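Local structure of GH26C (Muricauda sp. MAR_2010_75, 6Q78) at residues Gln86-Ser91 against Gly111-Asp116; Phe92-Ala97 against Tyr376-Cys381; Ile102-Gly107 against Thr382-Leu387; Thr334-Phe339 against Gly368-Trp373; Gly350-Asn355 against Asn391-Phe396. The protein probably hydrolyses internal beta-1,4-mannosidic bonds in mannans, as a family 26 glycoside hydrolase built on a TIM barrel. All coordinates share one frame; numbering follows the deposited sequence.

Contact 1: Gln86-Ser91 against Gly111-Asp116; sequences QDAFSS and GLLGSD
D87 N donates to G114 O at 2.8 Å, nearly straight at 175°. This bond belongs to the parallel bridge that pairs Q86 with G114. In Q86, CG stands opposite the backbone N and the chain bends at chi2 (75°). That brings the amide back over G114, with Q86 OE1 3.2 Å from G114 CA. A CB on G114 would collide with this oxygen. Q86 NE2 makes a weak bond to S115 O; water 1 lies 2.7 Å from Q86 OE1 and 2.9 Å from S115 O. D87 OD1 accepts from two waters, each at 2.8 Å. Water 2 goes on to S115 OG, and water 3 meets D116 N weakly. The apolar part is small: L113 CD1 meets A88 CB at 4.0 Å, and L113 CD2 meets F89 CD2 at 3.9 Å. The contact marks where the chain leaves strand 81-86, the first of the barrel. Strand 153-157 flanks 112-116, strand 369-372 lies beyond Q86, and helix 132-150 packs on F89 and S115.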
# COMPACT_ATOMS: atom_id res chain seq x y z
N GLN A 86 7.22 -4.31 1.57
CA GLN A 86 6.31 -5.06 2.43
C GLN A 86 7.12 -5.90 3.42
O GLN A 86 8.07 -6.58 3.03
CB GLN A 86 5.45 -5.99 1.56
CG GLN A 86 4.34 -6.69 2.29
CD GLN A 86 3.18 -5.77 2.61
OE1 GLN A 86 3.13 -4.63 2.19
NE2 GLN A 86 2.21 -6.30 3.38
N ASP A 87 6.72 -5.86 4.70
CA ASP A 87 7.32 -6.71 5.74
C ASP A 87 8.84 -6.59 5.80
O ASP A 87 9.56 -7.56 6.04
CB ASP A 87 6.86 -8.17 5.59
CG ASP A 87 5.37 -8.33 5.82
OD1 ASP A 87 4.79 -7.56 6.59
OD2 ASP A 87 4.76 -9.23 5.22
N ALA A 88 9.33 -5.37 5.60
CA ALA A 88 10.78 -5.19 5.52
C ALA A 88 11.50 -5.61 6.81
O ALA A 88 12.68 -5.97 6.76
CB ALA A 88 11.10 -3.73 5.19
N PHE A 89 10.84 -5.52 7.97
CA PHE A 89 11.48 -5.85 9.24
C PHE A 89 11.22 -7.28 9.73
O PHE A 89 11.77 -7.65 10.78
CB PHE A 89 11.08 -4.83 10.32
CG PHE A 89 11.44 -3.39 9.98
CD1 PHE A 89 12.67 -3.05 9.46
CD2 PHE A 89 10.52 -2.38 10.21
CE1 PHE A 89 12.99 -1.73 9.15
CE2 PHE A 89 10.82 -1.05 9.90
CZ PHE A 89 12.07 -0.74 9.36
N SER A 90 10.47 -8.09 8.97
CA SER A 90 10.10 -9.43 9.41
C SER A 90 10.20 -10.51 8.34
O SER A 90 10.04 -11.71 8.66
CB SER A 90 8.65 -9.41 9.93
OG SER A 90 7.75 -8.91 8.92
N SER A 91 10.44 -10.16 7.07
CA SER A 91 10.53 -11.13 5.99
C SER A 91 11.81 -10.85 5.21
O SER A 91 12.03 -9.72 4.77
CB SER A 91 9.31 -11.06 5.07
OG SER A 91 9.22 -12.24 4.25
N GLY A 111 12.28 3.70 3.19
CA GLY A 111 11.55 4.84 3.74
C GLY A 111 10.11 4.57 4.09
O GLY A 111 9.42 5.43 4.64
N LEU A 112 9.64 3.36 3.79
CA LEU A 112 8.24 2.99 3.97
C LEU A 112 8.17 1.50 4.28
O LEU A 112 8.93 0.70 3.74
CB LEU A 112 7.43 3.35 2.71
CG LEU A 112 5.98 2.89 2.58
CD1 LEU A 112 5.27 3.90 1.68
CD2 LEU A 112 5.91 1.55 1.99
N LEU A 113 7.26 1.16 5.19
CA LEU A 113 7.00 -0.22 5.57
C LEU A 113 5.57 -0.60 5.19
O LEU A 113 4.64 0.12 5.54
CB LEU A 113 7.15 -0.37 7.08
CG LEU A 113 6.77 -1.75 7.65
CD1 LEU A 113 7.72 -2.81 7.07
CD2 LEU A 113 6.77 -1.76 9.17
N GLY A 114 5.42 -1.72 4.50
CA GLY A 114 4.10 -2.29 4.20
C GLY A 114 3.79 -3.39 5.18
O GLY A 114 4.63 -4.23 5.50
N SER A 115 2.55 -3.37 5.69
CA SER A 115 2.03 -4.44 6.56
C SER A 115 0.64 -4.84 6.07
O SER A 115 0.10 -4.28 5.12
CB SER A 115 1.88 -3.90 8.00
OG SER A 115 3.21 -3.60 8.48
N ASP A 116 0.06 -5.86 6.73
CA ASP A 116 -1.19 -6.46 6.25
C ASP A 116 -2.10 -6.67 7.44
O ASP A 116 -1.66 -7.17 8.48
CB ASP A 116 -0.87 -7.80 5.57
CG ASP A 116 -2.01 -8.33 4.67
OD1 ASP A 116 -3.22 -8.12 4.95
OD2 ASP A 116 -1.66 -9.06 3.68
O HOH W 1 1.06 -2.96 2.67
O HOH W 2 5.21 -5.56 8.53
O HOH W 3 2.14 -7.77 7.57

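Contact 2: Phe92-Ala97 against Tyr376-Cys381; sequences FYQDNA and YQDTYC
Two beta turns meet here, a type II turn at F92-D95 and a type II' turn at Y376-T379. Q94 N donates to Q377 O at 2.7 Å. The Q94 side chain runs out extended, and its NE2 meets D378 OD1 at 3.3 Å, nearly along the C-O axis. The carboxylate oxygen lies almost in the amide plane, although the planes of the two groups are 68° apart. Water 4 bridges F92 O and Q377 N. Both turns sit in loops that leave barrel strands, 81-86 and 369-372, and T379-Y380 pairs loosely, antiparallel, with 340-341. Y93 CD1 lies 3.4 Å from Q377 O and Y93 CE1 3.7 Å from Y380 CD1. Chi1 of -180° turns the Y93 ring away from its own N and alongside Y380. The two form an offset edge-to-face pair, the edge of Y380 toward the face of Y93, with centroids 5.3 Å apart and planes at 77°. A serine in place of Y93 would probably open a gap beside Y380 and leave water 5 without its tyrosine hydroxyl. That water also donates to D378 O at 2.7 Å. Y380 OH bonds to P388 O.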
# COMPACT_ATOMS: atom_id res chain seq x y z
N PHE A 92 12.66 -11.87 5.09
CA PHE A 92 13.99 -11.70 4.56
C PHE A 92 14.30 -12.79 3.56
O PHE A 92 13.89 -13.94 3.75
CB PHE A 92 15.04 -11.77 5.68
CG PHE A 92 14.68 -10.96 6.91
CD1 PHE A 92 13.96 -11.53 7.95
CD2 PHE A 92 15.07 -9.63 7.01
CE1 PHE A 92 13.63 -10.79 9.08
CE2 PHE A 92 14.76 -8.88 8.14
CZ PHE A 92 14.04 -9.46 9.17
N TYR A 93 15.10 -12.45 2.55
CA TYR A 93 15.67 -13.47 1.68
C TYR A 93 16.40 -14.52 2.51
O TYR A 93 17.23 -14.19 3.38
CB TYR A 93 16.63 -12.82 0.68
CG TYR A 93 17.29 -13.76 -0.30
CD1 TYR A 93 16.55 -14.35 -1.32
CD2 TYR A 93 18.65 -14.03 -0.20
CE1 TYR A 93 17.16 -15.21 -2.22
CE2 TYR A 93 19.25 -14.90 -1.10
CZ TYR A 93 18.49 -15.46 -2.09
OH TYR A 93 19.09 -16.32 -3.00
N GLN A 94 16.09 -15.79 2.22
CA GLN A 94 16.67 -16.96 2.91
C GLN A 94 16.49 -16.90 4.42
O GLN A 94 17.20 -17.58 5.17
CB GLN A 94 18.12 -17.22 2.48
CG GLN A 94 18.20 -17.55 1.00
CD GLN A 94 19.58 -18.01 0.57
OE1 GLN A 94 20.60 -17.56 1.10
NE2 GLN A 94 19.61 -18.91 -0.40
N ASP A 95 15.50 -16.13 4.88
CA ASP A 95 15.19 -15.96 6.30
C ASP A 95 16.43 -15.56 7.10
O ASP A 95 16.61 -15.96 8.25
CB ASP A 95 14.49 -17.17 6.91
CG ASP A 95 13.85 -16.84 8.25
OD1 ASP A 95 13.38 -15.69 8.43
OD2 ASP A 95 13.82 -17.73 9.12
N ASN A 96 17.28 -14.73 6.49
CA ASN A 96 18.47 -14.21 7.17
C ASN A 96 18.01 -12.96 7.93
O ASN A 96 18.04 -11.85 7.41
CB ASN A 96 19.55 -13.89 6.15
CG ASN A 96 20.85 -13.51 6.80
OD1 ASN A 96 21.05 -13.76 7.99
ND2 ASN A 96 21.75 -12.91 6.03
N ALA A 97 17.52 -13.17 9.15
CA ALA A 97 16.90 -12.09 9.91
C ALA A 97 17.96 -11.21 10.55
O ALA A 97 19.11 -11.62 10.74
CB ALA A 97 16.02 -12.65 11.02
N TYR A 376 11.22 -13.43 0.38
CA TYR A 376 10.78 -14.58 1.17
C TYR A 376 11.46 -15.84 0.66
O TYR A 376 11.41 -16.13 -0.54
CB TYR A 376 9.26 -14.73 1.02
CG TYR A 376 8.67 -15.89 1.79
CD1 TYR A 376 8.48 -15.81 3.16
CD2 TYR A 376 8.32 -17.06 1.15
CE1 TYR A 376 7.95 -16.88 3.87
CE2 TYR A 376 7.78 -18.12 1.85
CZ TYR A 376 7.60 -18.02 3.21
OH TYR A 376 7.06 -19.09 3.90
N GLN A 377 12.12 -16.57 1.57
CA GLN A 377 12.81 -17.81 1.22
C GLN A 377 13.75 -17.58 0.04
O GLN A 377 14.61 -16.70 0.12
CB GLN A 377 11.81 -18.94 0.99
CG GLN A 377 11.00 -19.22 2.26
CD GLN A 377 10.11 -20.44 2.16
OE1 GLN A 377 9.78 -20.91 1.07
NE2 GLN A 377 9.73 -20.98 3.32
N ASP A 378 13.61 -18.32 -1.07
CA ASP A 378 14.54 -18.18 -2.19
C ASP A 378 14.08 -17.20 -3.25
O ASP A 378 14.66 -17.18 -4.35
CB ASP A 378 14.82 -19.54 -2.83
CG ASP A 378 15.64 -20.42 -1.95
OD1 ASP A 378 16.62 -19.93 -1.35
OD2 ASP A 378 15.30 -21.62 -1.84
N THR A 379 13.09 -16.37 -2.96
CA THR A 379 12.52 -15.46 -3.94
C THR A 379 12.69 -14.04 -3.45
O THR A 379 12.31 -13.72 -2.33
CB THR A 379 11.03 -15.78 -4.16
OG1 THR A 379 10.92 -17.12 -4.65
CG2 THR A 379 10.43 -14.84 -5.19
N TYR A 380 13.25 -13.18 -4.29
CA TYR A 380 13.50 -11.82 -3.86
C TYR A 380 13.09 -10.85 -4.95
O TYR A 380 13.22 -11.14 -6.14
CB TYR A 380 15.00 -11.59 -3.50
CG TYR A 380 16.02 -11.73 -4.64
CD1 TYR A 380 16.49 -12.97 -5.04
CD2 TYR A 380 16.55 -10.60 -5.27
CE1 TYR A 380 17.45 -13.10 -6.05
CE2 TYR A 380 17.52 -10.71 -6.29
CZ TYR A 380 17.97 -11.97 -6.67
OH TYR A 380 18.95 -12.14 -7.65
N CYS A 381 12.60 -9.70 -4.52
CA CYS A 381 12.43 -8.61 -5.47
C CYS A 381 13.26 -7.39 -5.12
O CYS A 381 13.24 -6.41 -5.87
CB CYS A 381 10.96 -8.25 -5.69
SG CYS A 381 10.15 -7.52 -4.24
O HOH W 4 12.10 -15.99 4.38
O HOH W 5 17.21 -17.56 -5.24

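Contact 3: Ile102-Gly107 against Thr382-Leu387; sequences IKKMTG and TPVPGL
M105, in the last turn of helix 101-106, packs against the proline-rich loop 382-387, which folds into a type II turn at V384-L387. No hydrogen bond crosses between the two segments; the contact is van der Waals packing. M105 makes the largest share. Its chain leaves the helix directed away from its own N, then bends at chi2 and chi3. M105 SD thus lies against the loop backbone, 3.5 Å from V384 C. M105 SD also touches P383 CG and P385 CD, each at 4.0 Å. M105 CG is 3.3 Å from P383 O. With alanine in place of M105, a gap between the helix and the two proline rings would probably open. Backbone and side chain meet again where P385 CG approaches K104 O at 3.4 Å.

K104 lays its CD near V384 CG1, while NZ leads away to a salt bridge with D101 and bonds to D99 O and N96 O. The I102 and T382 side chains cross at about a right angle, I102 CG1 4.0 Å from T382 OG1, and that hydroxyl bonds to Q85. Inside the helix end, I102 O accepts from T106 N and, at 2.9 Å, from T106 OG1, on opposite faces of its plane.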
# COMPACT_ATOMS: atom_id res chain seq x y z
N ILE A 102 16.76 -4.29 2.63
CA ILE A 102 17.18 -3.05 1.98
C ILE A 102 18.34 -2.41 2.73
O ILE A 102 19.24 -1.84 2.11
CB ILE A 102 15.98 -2.11 1.76
CG1 ILE A 102 15.21 -2.61 0.53
CG2 ILE A 102 16.40 -0.65 1.52
CD1 ILE A 102 13.88 -1.88 0.31
N LYS A 103 18.38 -2.53 4.06
CA LYS A 103 19.54 -2.02 4.81
C LYS A 103 20.77 -2.91 4.64
O LYS A 103 21.89 -2.40 4.55
CB LYS A 103 19.18 -1.87 6.29
CG LYS A 103 20.34 -1.33 7.15
CD LYS A 103 19.84 -1.01 8.54
CE LYS A 103 20.99 -0.91 9.51
NZ LYS A 103 21.80 0.27 9.23
N LYS A 104 20.59 -4.24 4.57
CA LYS A 104 21.75 -5.09 4.24
C LYS A 104 22.38 -4.64 2.93
O LYS A 104 23.60 -4.69 2.77
CB LYS A 104 21.34 -6.56 4.10
CG LYS A 104 20.73 -7.27 5.34
CD LYS A 104 20.53 -8.75 5.01
CE LYS A 104 19.95 -9.55 6.15
NZ LYS A 104 18.47 -9.34 6.29
N MET A 105 21.54 -4.28 1.96
CA MET A 105 21.98 -3.96 0.61
C MET A 105 22.57 -2.56 0.52
O MET A 105 23.68 -2.38 -0.02
CB MET A 105 20.75 -4.07 -0.31
CG MET A 105 21.03 -3.88 -1.82
SD MET A 105 22.15 -5.17 -2.50
CE MET A 105 23.65 -4.20 -2.82
N THR A 106 21.85 -1.55 1.04
CA THR A 106 22.15 -0.14 0.80
C THR A 106 22.78 0.57 1.99
O THR A 106 23.32 1.67 1.80
CB THR A 106 20.89 0.66 0.44
OG1 THR A 106 20.08 0.87 1.62
CG2 THR A 106 20.07 -0.02 -0.64
N GLY A 107 22.70 -0.01 3.18
CA GLY A 107 23.10 0.68 4.40
C GLY A 107 22.00 1.49 5.04
O GLY A 107 22.16 1.89 6.22
N THR A 382 13.96 -7.40 -3.98
CA THR A 382 15.07 -6.47 -3.79
C THR A 382 16.28 -7.29 -3.39
O THR A 382 16.17 -8.26 -2.62
CB THR A 382 14.76 -5.41 -2.70
OG1 THR A 382 14.53 -6.06 -1.43
CG2 THR A 382 13.57 -4.51 -3.10
N PRO A 383 17.46 -6.97 -3.92
CA PRO A 383 18.63 -7.84 -3.73
C PRO A 383 19.33 -7.55 -2.41
O PRO A 383 19.12 -6.52 -1.76
CB PRO A 383 19.55 -7.46 -4.90
CG PRO A 383 19.25 -5.99 -5.11
CD PRO A 383 17.71 -5.92 -4.93
N VAL A 384 20.16 -8.52 -2.01
CA VAL A 384 21.12 -8.31 -0.92
C VAL A 384 22.50 -8.49 -1.55
O VAL A 384 22.60 -8.97 -2.69
CB VAL A 384 20.86 -9.25 0.27
CG1 VAL A 384 19.46 -8.98 0.90
CG2 VAL A 384 21.07 -10.69 -0.11
N PRO A 385 23.56 -8.14 -0.84
CA PRO A 385 24.86 -8.17 -1.50
C PRO A 385 25.27 -9.55 -2.01
O PRO A 385 25.08 -10.55 -1.37
CB PRO A 385 25.80 -7.63 -0.41
CG PRO A 385 24.92 -6.71 0.40
CD PRO A 385 23.63 -7.47 0.47
N GLY A 386 25.84 -9.55 -3.20
CA GLY A 386 26.26 -10.77 -3.86
C GLY A 386 25.20 -11.37 -4.77
O GLY A 386 25.49 -12.28 -5.49
N LEU A 387 23.98 -10.85 -4.75
CA LEU A 387 22.96 -11.39 -5.63
C LEU A 387 22.94 -10.64 -6.92
O LEU A 387 23.23 -9.49 -6.95
CB LEU A 387 21.57 -11.28 -5.00
CG LEU A 387 21.27 -12.15 -3.79
CD1 LEU A 387 19.77 -12.01 -3.48
CD2 LEU A 387 21.62 -13.61 -4.04

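Contact 4: Thr334-Phe339 against Gly368-Trp373; sequences TETGYF and GFTMFW
T336 and F372 form a parallel bridge: T336 N donates to M371 O at 2.9 Å, and W373 N reaches T336 O in a weaker bond of 3.4 Å. The chain turns a corner at E335. The E335 side chain runs extended beyond CG (chi2 -169°), which takes its carboxylate alongside the six-membered ring of W373. The planes are 18° apart, with E335 OE1 3.7 Å from W373 CE3. E335 OE1 also bonds to Y299 OH. OE2 forms a salt bridge to R223 and a hydrogen bond to a Tris molecule, probably from the crystallisation liquor. Clan GH-A enzymes carry their nucleophile at the end of the seventh barrel strand; E335 stands there, consistent with that role. F339 CZ packs on W373 CB at 3.7 Å. T336 OG1 is bonded to N298 O and T370 OG1 to L333 O. Strand 330-336 lies between 293-298 and 369-372, and the latter pairs on with 81-86 to close the barrel. Helix 351-361 packs outside, on T336, T370 and F372.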
# COMPACT_ATOMS: atom_id res chain seq x y z
N THR A 334 1.65 1.45 -5.79
CA THR A 334 1.53 0.88 -4.45
C THR A 334 2.13 -0.54 -4.31
O THR A 334 2.42 -0.94 -3.18
CB THR A 334 0.07 0.93 -3.94
OG1 THR A 334 -0.83 0.54 -4.99
CG2 THR A 334 -0.31 2.32 -3.54
N GLU A 335 2.34 -1.27 -5.39
CA GLU A 335 3.06 -2.54 -5.36
C GLU A 335 3.76 -2.66 -6.69
O GLU A 335 3.15 -2.40 -7.73
CB GLU A 335 2.16 -3.78 -5.32
CG GLU A 335 1.50 -4.00 -3.98
CD GLU A 335 0.84 -5.34 -3.89
OE1 GLU A 335 1.35 -6.32 -4.50
OE2 GLU A 335 -0.20 -5.45 -3.16
N THR A 336 5.02 -3.12 -6.65
CA THR A 336 5.73 -3.45 -7.88
C THR A 336 6.88 -4.39 -7.53
O THR A 336 7.09 -4.76 -6.36
CB THR A 336 6.23 -2.18 -8.58
OG1 THR A 336 6.61 -2.49 -9.94
CG2 THR A 336 7.41 -1.57 -7.82
N GLY A 337 7.60 -4.80 -8.57
CA GLY A 337 8.73 -5.69 -8.39
C GLY A 337 8.83 -6.67 -9.54
O GLY A 337 7.90 -6.86 -10.33
N TYR A 338 10.01 -7.25 -9.67
CA TYR A 338 10.25 -8.38 -10.55
C TYR A 338 10.85 -9.47 -9.67
O TYR A 338 11.95 -9.31 -9.14
CB TYR A 338 11.22 -8.04 -11.69
CG TYR A 338 11.49 -9.26 -12.54
CD1 TYR A 338 10.51 -9.78 -13.35
CD2 TYR A 338 12.73 -9.90 -12.52
CE1 TYR A 338 10.73 -10.91 -14.11
CE2 TYR A 338 12.96 -11.03 -13.30
CZ TYR A 338 11.94 -11.52 -14.08
OH TYR A 338 12.14 -12.65 -14.86
N PHE A 339 10.10 -10.56 -9.48
CA PHE A 339 10.51 -11.61 -8.55
C PHE A 339 11.55 -12.53 -9.19
O PHE A 339 11.34 -13.05 -10.29
CB PHE A 339 9.31 -12.44 -8.11
CG PHE A 339 8.30 -11.70 -7.29
CD1 PHE A 339 8.49 -11.49 -5.94
CD2 PHE A 339 7.10 -11.28 -7.86
CE1 PHE A 339 7.52 -10.84 -5.17
CE2 PHE A 339 6.14 -10.62 -7.11
CZ PHE A 339 6.36 -10.39 -5.76
N GLY A 368 4.08 9.86 -4.68
CA GLY A 368 4.62 10.04 -3.34
C GLY A 368 5.48 8.88 -2.91
O GLY A 368 6.44 9.06 -2.14
N PHE A 369 5.16 7.67 -3.38
CA PHE A 369 5.89 6.50 -2.92
C PHE A 369 5.68 5.34 -3.86
O PHE A 369 4.71 5.30 -4.62
CB PHE A 369 5.54 6.11 -1.48
CG PHE A 369 4.14 5.62 -1.30
CD1 PHE A 369 3.12 6.49 -1.00
CD2 PHE A 369 3.85 4.27 -1.39
CE1 PHE A 369 1.80 6.01 -0.79
CE2 PHE A 369 2.54 3.78 -1.14
CZ PHE A 369 1.53 4.66 -0.85
N THR A 370 6.62 4.39 -3.81
CA THR A 370 6.41 3.08 -4.40
C THR A 370 6.86 2.04 -3.40
O THR A 370 7.66 2.31 -2.51
CB THR A 370 7.06 2.96 -5.76
OG1 THR A 370 6.64 1.71 -6.35
CG2 THR A 370 8.56 2.98 -5.62
N MET A 371 6.32 0.83 -3.53
CA MET A 371 6.63 -0.24 -2.59
C MET A 371 6.83 -1.57 -3.30
O MET A 371 6.00 -1.98 -4.12
CB MET A 371 5.51 -0.39 -1.55
CG MET A 371 5.88 -1.30 -0.34
SD MET A 371 4.42 -1.77 0.60
CE MET A 371 3.65 -2.99 -0.49
N PHE A 372 7.92 -2.25 -2.96
CA PHE A 372 8.18 -3.61 -3.39
C PHE A 372 7.43 -4.59 -2.50
O PHE A 372 7.21 -4.34 -1.30
CB PHE A 372 9.68 -3.87 -3.25
CG PHE A 372 10.52 -3.08 -4.23
CD1 PHE A 372 10.57 -3.46 -5.56
CD2 PHE A 372 11.25 -1.96 -3.82
CE1 PHE A 372 11.32 -2.74 -6.48
CE2 PHE A 372 12.03 -1.26 -4.76
CZ PHE A 372 12.06 -1.65 -6.08
N TRP A 373 7.04 -5.73 -3.09
CA TRP A 373 6.53 -6.81 -2.27
C TRP A 373 7.66 -7.41 -1.43
O TRP A 373 8.82 -7.01 -1.55
CB TRP A 373 5.77 -7.85 -3.11
CG TRP A 373 4.80 -8.64 -2.31
CD1 TRP A 373 4.79 -10.00 -2.15
CD2 TRP A 373 3.68 -8.13 -1.55
NE1 TRP A 373 3.75 -10.37 -1.32
CE2 TRP A 373 3.05 -9.26 -0.95
CE3 TRP A 373 3.14 -6.86 -1.34
CZ2 TRP A 373 1.92 -9.14 -0.12
CZ3 TRP A 373 2.02 -6.74 -0.51
CH2 TRP A 373 1.43 -7.88 0.09

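Contact 5: Gly350-Asn355 against Asn391-Phe396; sequences GFFTNN and NDFMEF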
# COMPACT_ATOMS: atom_id res chain seq x y z
N GLY A 350 19.68 -4.32 -15.77
CA GLY A 350 19.24 -2.95 -15.68
C GLY A 350 17.80 -2.76 -15.26
O GLY A 350 17.25 -1.68 -15.47
N PHE A 351 17.18 -3.78 -14.66
CA PHE A 351 15.78 -3.65 -14.26
C PHE A 351 15.51 -2.38 -13.46
O PHE A 351 14.57 -1.63 -13.76
CB PHE A 351 15.30 -4.85 -13.44
CG PHE A 351 13.92 -4.67 -12.94
CD1 PHE A 351 12.85 -4.71 -13.83
CD2 PHE A 351 13.66 -4.34 -11.61
CE1 PHE A 351 11.55 -4.47 -13.41
CE2 PHE A 351 12.36 -4.11 -11.17
CZ PHE A 351 11.29 -4.16 -12.08
N PHE A 352 16.25 -2.16 -12.38
CA PHE A 352 15.88 -1.07 -11.49
C PHE A 352 16.19 0.28 -12.12
O PHE A 352 15.38 1.22 -12.05
CB PHE A 352 16.59 -1.20 -10.14
CG PHE A 352 16.19 -2.43 -9.36
CD1 PHE A 352 14.94 -2.50 -8.74
CD2 PHE A 352 17.07 -3.50 -9.23
CE1 PHE A 352 14.56 -3.64 -8.02
CE2 PHE A 352 16.69 -4.65 -8.50
CZ PHE A 352 15.43 -4.71 -7.89
N THR A 353 17.37 0.41 -12.71
CA THR A 353 17.81 1.71 -13.19
C THR A 353 17.16 2.08 -14.51
O THR A 353 16.78 3.24 -14.71
CB THR A 353 19.33 1.71 -13.31
OG1 THR A 353 19.90 1.50 -12.00
CG2 THR A 353 19.81 3.03 -13.87
N ASN A 354 17.01 1.11 -15.43
CA ASN A 354 16.57 1.41 -16.79
C ASN A 354 15.09 1.13 -17.03
O ASN A 354 14.53 1.63 -18.01
CB ASN A 354 17.36 0.57 -17.79
CG ASN A 354 18.84 0.83 -17.71
OD1 ASN A 354 19.27 1.96 -17.45
ND2 ASN A 354 19.65 -0.21 -17.90
N ASN A 355 14.48 0.29 -16.20
CA ASN A 355 13.09 -0.10 -16.41
C ASN A 355 12.20 0.54 -15.36
O ASN A 355 11.39 1.42 -15.67
CB ASN A 355 12.93 -1.63 -16.42
CG ASN A 355 13.60 -2.28 -17.61
OD1 ASN A 355 14.37 -1.65 -18.35
ND2 ASN A 355 13.31 -3.58 -17.80
N ASN A 391 24.13 -4.37 -7.90
CA ASN A 391 24.70 -3.11 -8.36
C ASN A 391 23.67 -2.21 -9.02
O ASN A 391 23.67 -1.02 -8.84
CB ASN A 391 25.93 -3.33 -9.25
CG ASN A 391 26.64 -2.02 -9.58
OD1 ASN A 391 26.57 -1.54 -10.69
ND2 ASN A 391 27.29 -1.44 -8.58
N ASP A 392 22.79 -2.83 -9.79
CA ASP A 392 21.72 -2.12 -10.47
C ASP A 392 20.81 -1.45 -9.41
O ASP A 392 20.45 -0.32 -9.54
CB ASP A 392 20.95 -3.11 -11.35
CG ASP A 392 19.71 -2.53 -12.00
OD1 ASP A 392 19.71 -1.37 -12.37
OD2 ASP A 392 18.77 -3.30 -12.13
N PHE A 393 20.51 -2.17 -8.35
CA PHE A 393 19.69 -1.61 -7.28
C PHE A 393 20.40 -0.44 -6.61
O PHE A 393 19.79 0.53 -6.28
CB PHE A 393 19.35 -2.68 -6.26
CG PHE A 393 18.31 -2.27 -5.26
CD1 PHE A 393 17.00 -2.21 -5.61
CD2 PHE A 393 18.65 -1.98 -3.98
CE1 PHE A 393 16.02 -1.87 -4.69
CE2 PHE A 393 17.70 -1.61 -3.06
CZ PHE A 393 16.37 -1.57 -3.41
N MET A 394 21.71 -0.55 -6.41
CA MET A 394 22.46 0.54 -5.80
C MET A 394 22.43 1.78 -6.66
O MET A 394 22.31 2.87 -6.17
CB MET A 394 23.91 0.12 -5.57
CG MET A 394 24.07 -0.92 -4.49
SD MET A 394 23.60 -0.36 -2.84
CE MET A 394 24.10 1.34 -2.80
N GLU A 395 22.55 1.59 -7.96
CA GLU A 395 22.48 2.71 -8.86
C GLU A 395 21.11 3.37 -8.79
O GLU A 395 21.01 4.57 -8.76
CB GLU A 395 22.84 2.30 -10.30
CG GLU A 395 22.87 3.49 -11.23
CD GLU A 395 23.32 3.16 -12.63
OE1 GLU A 395 23.56 1.98 -12.93
OE2 GLU A 395 23.40 4.10 -13.40
N PHE A 396 20.06 2.55 -8.74
CA PHE A 396 18.70 3.06 -8.64
C PHE A 396 18.51 3.87 -7.36
O PHE A 396 18.02 5.00 -7.41
CB PHE A 396 17.73 1.87 -8.75
CG PHE A 396 16.32 2.14 -8.25
CD1 PHE A 396 15.50 3.07 -8.88
CD2 PHE A 396 15.81 1.41 -7.19
CE1 PHE A 396 14.20 3.28 -8.43
CE2 PHE A 396 14.51 1.61 -6.73
CZ PHE A 396 13.69 2.55 -7.37
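The D392 carboxylate takes three hydrogen bonds from the first turn of helix 351-361. F352 N donates to D392 OD2 at 2.8 Å. T353 N (3.0 Å) and T353 OG1 (2.9 Å) both donate to D392 OD1. The two backbone donors come in on the syn sides, each about 20° out of the carboxylate plane; the hydroxyl meets OD1 almost end-on. Chi1 of 174° swings the D392 carboxylate away from its own amide and out to the next helix. G350 holds the N-cap position with positive phi, and D392 takes the amides of F352 and T353, the second and third residues after G350.

Next to this site the helices pack, the axes of the short segments 7.6 Å apart at closest approach and crossing at 50°. F352 lies between two aromatic residues. F393 turns its edge to the F352 face, with F393 CD1 3.5 Å above the ring plane and over its centre. F351 CD2 lies over the opposite face, toward the rim. F352 CB meets F396 CB at 3.6 Å. T353 CG2 rests against the E395 side chain at CD.

At the start of helix 351-361, D392 meets amide groups that lack partners in their own helix, and the helix dipole would probably favour its negative charge. D392 thus ties the two helices together by hydrogen bonds and probably by electrostatics.

How the contacts relate
Contacts 1 and 4 belong to the same barrel sheet: Q86 N lies 2.9 Å from F372 O, a probable hydrogen bond, and their centres are 11 Å apart. The Q86 amide also packs on W373, which flanks E335 and the pocket where E335 binds a Tris molecule, probably from the liquor. Contacts 2 and 3 follow outward along the same two chain regions, with centres 11 Å apart, and L387 of contact 3 packs on both Y93 and Y380 of contact 2. Contact 5 lies farthest from contact 1, with centres 21 Å apart. F372 of contact 4 joins it to the barrel, touching F352, F393 and F396, while M105 of contact 3 packs on F393.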